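PDB 2YNQ: ESSB from Geobacillus thermodenitrificans, which is an integral membrane component of the type VII secretion system, represented here by its extracellular domain, and binds further copies of itself. Local coordinates for residues L79-I82 with Y83-R86; Y41-Q44 with Y45-A48; K111-E114 with Q115-D119. One frame throughout, in Å; residues are numbered along the deposited sequence.

Interaction 1: residues L79-I82 with Y83-R86; sequences LYWI and YIGR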
# COMPACT_ATOMS: atom_id res chain seq x y z
N LEU D 79 18.03 -0.85 -0.49
CA LEU D 79 17.83 -2.25 -0.12
C LEU D 79 16.55 -2.43 0.66
O LEU D 79 15.80 -3.37 0.41
CB LEU D 79 19.03 -2.79 0.65
CG LEU D 79 20.31 -2.93 -0.18
CD1 LEU D 79 21.56 -3.30 0.69
CD2 LEU D 79 20.10 -3.93 -1.34
N TYR D 80 16.28 -1.51 1.59
CA TYR D 80 15.03 -1.53 2.34
C TYR D 80 13.83 -1.62 1.39
O TYR D 80 13.00 -2.52 1.53
CB TYR D 80 14.89 -0.29 3.21
CG TYR D 80 13.54 -0.21 3.86
CD1 TYR D 80 13.32 -0.79 5.10
CD2 TYR D 80 12.46 0.44 3.24
CE1 TYR D 80 12.06 -0.73 5.72
CE2 TYR D 80 11.20 0.51 3.85
CZ TYR D 80 11.02 -0.09 5.09
OH TYR D 80 9.79 -0.05 5.74
N TRP D 81 13.74 -0.70 0.44
CA TRP D 81 12.58 -0.66 -0.44
C TRP D 81 12.50 -1.83 -1.39
O TRP D 81 11.40 -2.29 -1.73
CB TRP D 81 12.49 0.69 -1.18
CG TRP D 81 12.04 1.76 -0.22
CD1 TRP D 81 12.79 2.78 0.31
CD2 TRP D 81 10.73 1.88 0.38
NE1 TRP D 81 12.03 3.52 1.19
CE2 TRP D 81 10.76 3.00 1.23
CE3 TRP D 81 9.54 1.14 0.27
CZ2 TRP D 81 9.64 3.40 1.98
CZ3 TRP D 81 8.43 1.55 1.00
CH2 TRP D 81 8.49 2.67 1.85
N ILE D 82 13.66 -2.34 -1.80
CA ILE D 82 13.68 -3.50 -2.66
C ILE D 82 13.13 -4.72 -1.90
O ILE D 82 12.33 -5.50 -2.44
CB ILE D 82 15.10 -3.78 -3.22
CG1 ILE D 82 15.52 -2.68 -4.21
CG2 ILE D 82 15.15 -5.18 -3.86
CD1 ILE D 82 17.04 -2.65 -4.59
N TYR D 83 13.54 -4.88 -0.64
CA TYR D 83 13.01 -6.00 0.15
C TYR D 83 11.55 -5.84 0.49
O TYR D 83 10.79 -6.83 0.53
CB TYR D 83 13.76 -6.22 1.45
CG TYR D 83 15.22 -6.52 1.31
CD1 TYR D 83 15.69 -7.42 0.35
CD2 TYR D 83 16.14 -5.93 2.18
CE1 TYR D 83 17.07 -7.69 0.24
CE2 TYR D 83 17.49 -6.19 2.09
CZ TYR D 83 17.95 -7.07 1.12
OH TYR D 83 19.31 -7.31 1.08
N ILE D 84 11.14 -4.61 0.80
CA ILE D 84 9.72 -4.35 0.97
C ILE D 84 9.03 -4.78 -0.32
O ILE D 84 8.05 -5.52 -0.27
CB ILE D 84 9.38 -2.87 1.24
CG1 ILE D 84 9.80 -2.46 2.66
CG2 ILE D 84 7.90 -2.64 1.00
CD1 ILE D 84 8.95 -3.08 3.84
N GLY D 85 9.55 -4.36 -1.47
CA GLY D 85 8.93 -4.70 -2.76
C GLY D 85 8.85 -6.20 -3.02
O GLY D 85 7.92 -6.68 -3.64
N ARG D 86 9.85 -6.95 -2.54
CA ARG D 86 9.90 -8.39 -2.78
C ARG D 86 9.19 -9.16 -1.68
O ARG D 86 9.22 -10.38 -1.65
CB ARG D 86 11.35 -8.89 -2.94
CG ARG D 86 12.04 -8.33 -4.15
CD ARG D 86 13.47 -8.81 -4.34
NE ARG D 86 13.91 -8.47 -5.71
CZ ARG D 86 15.03 -8.91 -6.28
NH1 ARG D 86 15.87 -9.71 -5.62
NH2 ARG D 86 15.31 -8.56 -7.53

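Interaction 2: residues Y41-Q44 with Y45-A48; sequences YVIQ and YELA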
# COMPACT_ATOMS: atom_id res chain seq x y z
N TYR D 41 25.27 0.31 -8.09
CA TYR D 41 24.49 1.33 -7.42
C TYR D 41 23.40 1.94 -8.32
O TYR D 41 22.25 2.09 -7.90
CB TYR D 41 25.45 2.37 -6.82
CG TYR D 41 24.79 3.54 -6.13
CD1 TYR D 41 24.15 3.38 -4.90
CD2 TYR D 41 24.80 4.80 -6.71
CE1 TYR D 41 23.55 4.45 -4.26
CE2 TYR D 41 24.20 5.88 -6.07
CZ TYR D 41 23.58 5.70 -4.86
OH TYR D 41 22.98 6.77 -4.24
N VAL D 42 23.72 2.22 -9.58
CA VAL D 42 22.71 2.75 -10.49
C VAL D 42 21.58 1.73 -10.71
O VAL D 42 20.42 2.12 -10.89
CB VAL D 42 23.34 3.22 -11.85
CG1 VAL D 42 24.00 2.07 -12.62
CG2 VAL D 42 22.31 3.96 -12.72
N ILE D 43 21.89 0.43 -10.67
CA ILE D 43 20.87 -0.59 -10.90
C ILE D 43 20.02 -0.75 -9.62
O ILE D 43 18.79 -0.83 -9.69
CB ILE D 43 21.49 -1.94 -11.37
CG1 ILE D 43 22.35 -1.76 -12.65
CG2 ILE D 43 20.42 -3.01 -11.53
CD1 ILE D 43 21.66 -1.15 -13.88
N GLN D 44 20.67 -0.76 -8.46
CA GLN D 44 19.93 -0.66 -7.21
C GLN D 44 18.95 0.53 -7.25
O GLN D 44 17.81 0.40 -6.79
CB GLN D 44 20.89 -0.53 -6.02
CG GLN D 44 21.71 -1.78 -5.72
CD GLN D 44 22.75 -1.52 -4.66
OE1 GLN D 44 23.23 -0.39 -4.52
NE2 GLN D 44 23.12 -2.55 -3.91
N TYR D 45 19.40 1.66 -7.81
CA TYR D 45 18.58 2.87 -7.93
C TYR D 45 17.35 2.63 -8.78
O TYR D 45 16.24 3.02 -8.40
CB TYR D 45 19.40 4.02 -8.53
CG TYR D 45 18.57 5.22 -8.93
CD1 TYR D 45 17.98 6.03 -7.96
CD2 TYR D 45 18.35 5.54 -10.28
CE1 TYR D 45 17.20 7.13 -8.32
CE2 TYR D 45 17.56 6.64 -10.65
CZ TYR D 45 16.99 7.44 -9.67
OH TYR D 45 16.20 8.54 -9.99
N GLU D 46 17.56 2.00 -9.94
CA GLU D 46 16.48 1.69 -10.87
C GLU D 46 15.44 0.79 -10.22
O GLU D 46 14.23 1.07 -10.31
CB GLU D 46 17.01 1.03 -12.15
CG GLU D 46 17.86 1.95 -13.05
CD GLU D 46 18.51 1.21 -14.25
OE1 GLU D 46 18.14 0.05 -14.57
OE2 GLU D 46 19.41 1.79 -14.90
N LEU D 47 15.90 -0.28 -9.58
CA LEU D 47 15.01 -1.27 -8.96
C LEU D 47 14.24 -0.67 -7.78
O LEU D 47 13.02 -0.75 -7.71
CB LEU D 47 15.81 -2.50 -8.51
CG LEU D 47 15.00 -3.73 -8.08
CD1 LEU D 47 13.91 -4.09 -9.13
CD2 LEU D 47 15.92 -4.94 -7.79
N ALA D 48 14.98 0.01 -6.91
CA ALA D 48 14.41 0.58 -5.72
C ALA D 48 13.42 1.65 -6.11
O ALA D 48 12.33 1.71 -5.53
CB ALA D 48 15.49 1.13 -4.80

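Interaction 3: residues K111-E114 with Q115-D119; sequences KYRE and QIKGD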
# COMPACT_ATOMS: atom_id res chain seq x y z
N LYS D 111 4.08 -4.65 7.37
CA LYS D 111 4.16 -5.69 6.34
C LYS D 111 4.39 -7.06 6.98
O LYS D 111 3.83 -8.06 6.54
CB LYS D 111 5.25 -5.38 5.30
CG LYS D 111 4.94 -4.21 4.38
CD LYS D 111 3.56 -4.34 3.69
CE LYS D 111 3.41 -3.44 2.46
NZ LYS D 111 4.12 -4.00 1.22
N TYR D 112 5.19 -7.09 8.04
CA TYR D 112 5.45 -8.34 8.72
C TYR D 112 4.18 -8.86 9.40
O TYR D 112 3.93 -10.08 9.43
CB TYR D 112 6.60 -8.15 9.73
CG TYR D 112 6.99 -9.39 10.49
CD1 TYR D 112 7.19 -10.61 9.84
CD2 TYR D 112 7.19 -9.33 11.85
CE1 TYR D 112 7.58 -11.76 10.57
CE2 TYR D 112 7.57 -10.45 12.59
CZ TYR D 112 7.76 -11.66 11.95
OH TYR D 112 8.12 -12.76 12.71
N ARG D 113 3.36 -7.95 9.91
CA ARG D 113 2.09 -8.32 10.51
C ARG D 113 1.26 -9.12 9.50
O ARG D 113 0.76 -10.19 9.83
CB ARG D 113 1.33 -7.11 11.06
CG ARG D 113 0.33 -7.50 12.14
CD ARG D 113 -0.26 -6.30 12.90
NE ARG D 113 -1.59 -5.94 12.43
CZ ARG D 113 -2.70 -6.64 12.67
NH1 ARG D 113 -2.67 -7.77 13.37
NH2 ARG D 113 -3.86 -6.21 12.20
N GLU D 114 1.16 -8.61 8.27
CA GLU D 114 0.38 -9.28 7.22
C GLU D 114 0.87 -10.69 6.99
O GLU D 114 0.08 -11.61 6.82
CB GLU D 114 0.49 -8.53 5.90
CG GLU D 114 -0.27 -7.23 5.79
CD GLU D 114 0.10 -6.49 4.50
OE1 GLU D 114 0.64 -7.14 3.58
OE2 GLU D 114 -0.13 -5.27 4.41
N GLN D 115 2.19 -10.86 6.98
CA GLN D 115 2.79 -12.14 6.69
C GLN D 115 2.50 -13.15 7.80
O GLN D 115 2.34 -14.36 7.53
CB GLN D 115 4.29 -11.98 6.49
CG GLN D 115 4.99 -13.27 6.10
CD GLN D 115 6.49 -13.13 6.06
OE1 GLN D 115 7.03 -12.13 5.55
NE2 GLN D 115 7.19 -14.13 6.59
N ILE D 116 2.42 -12.66 9.03
CA ILE D 116 2.03 -13.51 10.15
C ILE D 116 0.57 -13.91 10.00
O ILE D 116 0.24 -15.09 10.07
CB ILE D 116 2.29 -12.82 11.52
CG1 ILE D 116 3.79 -12.56 11.73
CG2 ILE D 116 1.72 -13.67 12.67
CD1 ILE D 116 4.63 -13.83 11.93
N LYS D 117 -0.28 -12.91 9.75
CA LYS D 117 -1.71 -13.12 9.51
C LYS D 117 -1.94 -14.23 8.48
O LYS D 117 -2.77 -15.12 8.69
CB LYS D 117 -2.37 -11.81 9.06
CG LYS D 117 -3.86 -11.70 9.39
CD LYS D 117 -4.14 -10.64 10.46
CE LYS D 117 -5.64 -10.52 10.78
NZ LYS D 117 -5.93 -9.28 11.60
N GLY D 118 -1.17 -14.21 7.39
CA GLY D 118 -1.31 -15.19 6.31
C GLY D 118 -0.57 -16.50 6.49
O GLY D 118 -0.88 -17.49 5.81
N ASP D 119 0.41 -16.53 7.39
CA ASP D 119 1.23 -17.72 7.61
C ASP D 119 0.38 -18.93 8.00
O ASP D 119 -0.48 -18.85 8.88
CB ASP D 119 2.30 -17.46 8.67
CG ASP D 119 3.29 -18.60 8.81
OD1 ASP D 119 2.86 -19.77 8.95
OD2 ASP D 119 4.50 -18.33 8.79

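Interaction 1: residues L79-I82 with Y83-R86
Tyr-80 and Ile-84, one helical turn apart, meet in a CH-pi contact: Ile-84 CG1 lies over one face of the phenol, 3.8 Å from the centroid of the Tyr-80 ring and displaced toward its rim. With CG of Tyr-80 anti to the backbone N (chi1 173°), the ring also puts its CE2 over the centre of the Trp-81 indole, and Tyr-80 OH bonds to Leu-104 O. Replacing Tyr-80 by an alanine would probably uncover Ile-84 CG1 and that indole face and leave the carbonyl of Leu-104 without its hydroxyl partner. Apolar packing continues where Trp-81 CE3 comes within 4.1 Å of Ile-84 CB, the two side chains running alongside, and where Leu-79 CB meets Tyr-83 CE2 at 4.0 Å. This is the second half of helix 75-85, set between helix 41-53 and helices 89-99 and 102-118 in an all-helical domain. Its i to i+4 backbone bonds run from Tyr-83 N, Ile-84 N and Gly-85 N to the carbonyls of Leu-79, Tyr-80 and Trp-81. The next, Arg-86 N to Ile-82 O, is more bent (135°), as Arg-86 leaves the helix. Ile-82 CG2 packs over one face of the Arg-86 guanidinium, whose NH1 bonds to Tyr-34 O.

Interaction 2: residues Y41-Q44 with Y45-A48
Tyr-45 rests against the turn before it, its CB 3.2 Å from Val-42 O, and that carbonyl oxygen lies at the edge of the phenol, near the ring plane. A chi1 of 169° turns the Tyr-45 phenol to the side of its own carbonyl carbon, and the ring leads away from residues 41-44 to pack on Ile-69 and Leu-71 of a loop. The amide of Tyr-45 is bonded to Tyr-41 O at 2.9 Å. Gln-44 works mainly through its backbone: its carbonyl accepts the amide of Ala-48, and the methyl CB of Ala-48 sits 3.1 Å from Gln-44 O. The extended side chain of Gln-44 leaves the contact, and its buried amide NE2 is gripped twice, by Pro-36 O and by the carboxylate of Glu-75. Glu-46 donates its N-H to Val-42 O at 3.0 Å and lays its CG beside the same oxygen, at 3.4 Å. Beyond CG the chain runs straight out, and the carboxylate crosses Ile-43, whose CD1 is 3.8 Å from both Glu-46 OE1 and Glu-46 OE2. Hydrogen bonds to Ser-15 OG and Thr-16 OG1 satisfy these buried oxygens and fix the rotation of the group. With Leu-47 N bonded to Ile-43 O, the contact forms the opening turns of an alpha helix, 41-53, packed among helices 7-19, 24-31 and 75-85 of an all-helical domain.

Interaction 3: residues K111-E114 with Q115-D119
Lys-117 N reaches Arg-113 O at 2.9 Å in an almost straight hydrogen bond (175°), one of four i to i+4 backbone bonds here; Gln-115 N to Lys-111 O is the longest, at 3.3 Å. The side chains of Arg-113 and Lys-117 run alongside each other, and their like charges come close, Arg-113 NH2 to Lys-117 NZ 3.8 Å. A long, weak ion pair from Arg-113 to Asp-135 may soften the repulsion. On the apolar side, Ile-116 CG1 lies over one face of the Tyr-112 ring, 4.2 Å from its centroid, and Ile-116 CD1 carries on to within 3.7 Å of Tyr-112 OH. The first torsion of Tyr-112 (chi1 -179°) leans the ring toward the next turn, where Ile-116 meets it. Leu-131 of helix 124-152 packs on both Ile-116 and Arg-113, while Glu-114 OE2 bonds to Ser-56 OG of the second subunit. The helix stops at Gly-118, and the amide of Asp-119 makes weak bonds to Gln-115 O and Ile-116 O. These last turns of helix 102-118 lead through a short loop into helix 124-152, the two forming a helical hairpin.

The centre of interaction 1 lies about 4 Å from that of the chain, with interactions 2 and 3 on opposite sides and their centres about 27 Å apart. Interaction 2 joins it directly: Ile-82 packs on Ala-48, and Arg-86 NH2 lies 3.7 Å from Leu-47 CD2, so helices 75-85 and 41-53 share a buried face. Interaction 3 touches interaction 1 more lightly, through Ile-84 CG2 and Lys-111 NZ. Chemistry follows place: aromatic and aliphatic packing dominates interaction 1, buried polar groups with partners on other elements mark interaction 2, and charged side chains, Glu-114 bonded to the second subunit among them, line the surface of interaction 3, where Tyr-112 with Ile-116 echoes the buried Tyr-80 with Ile-84.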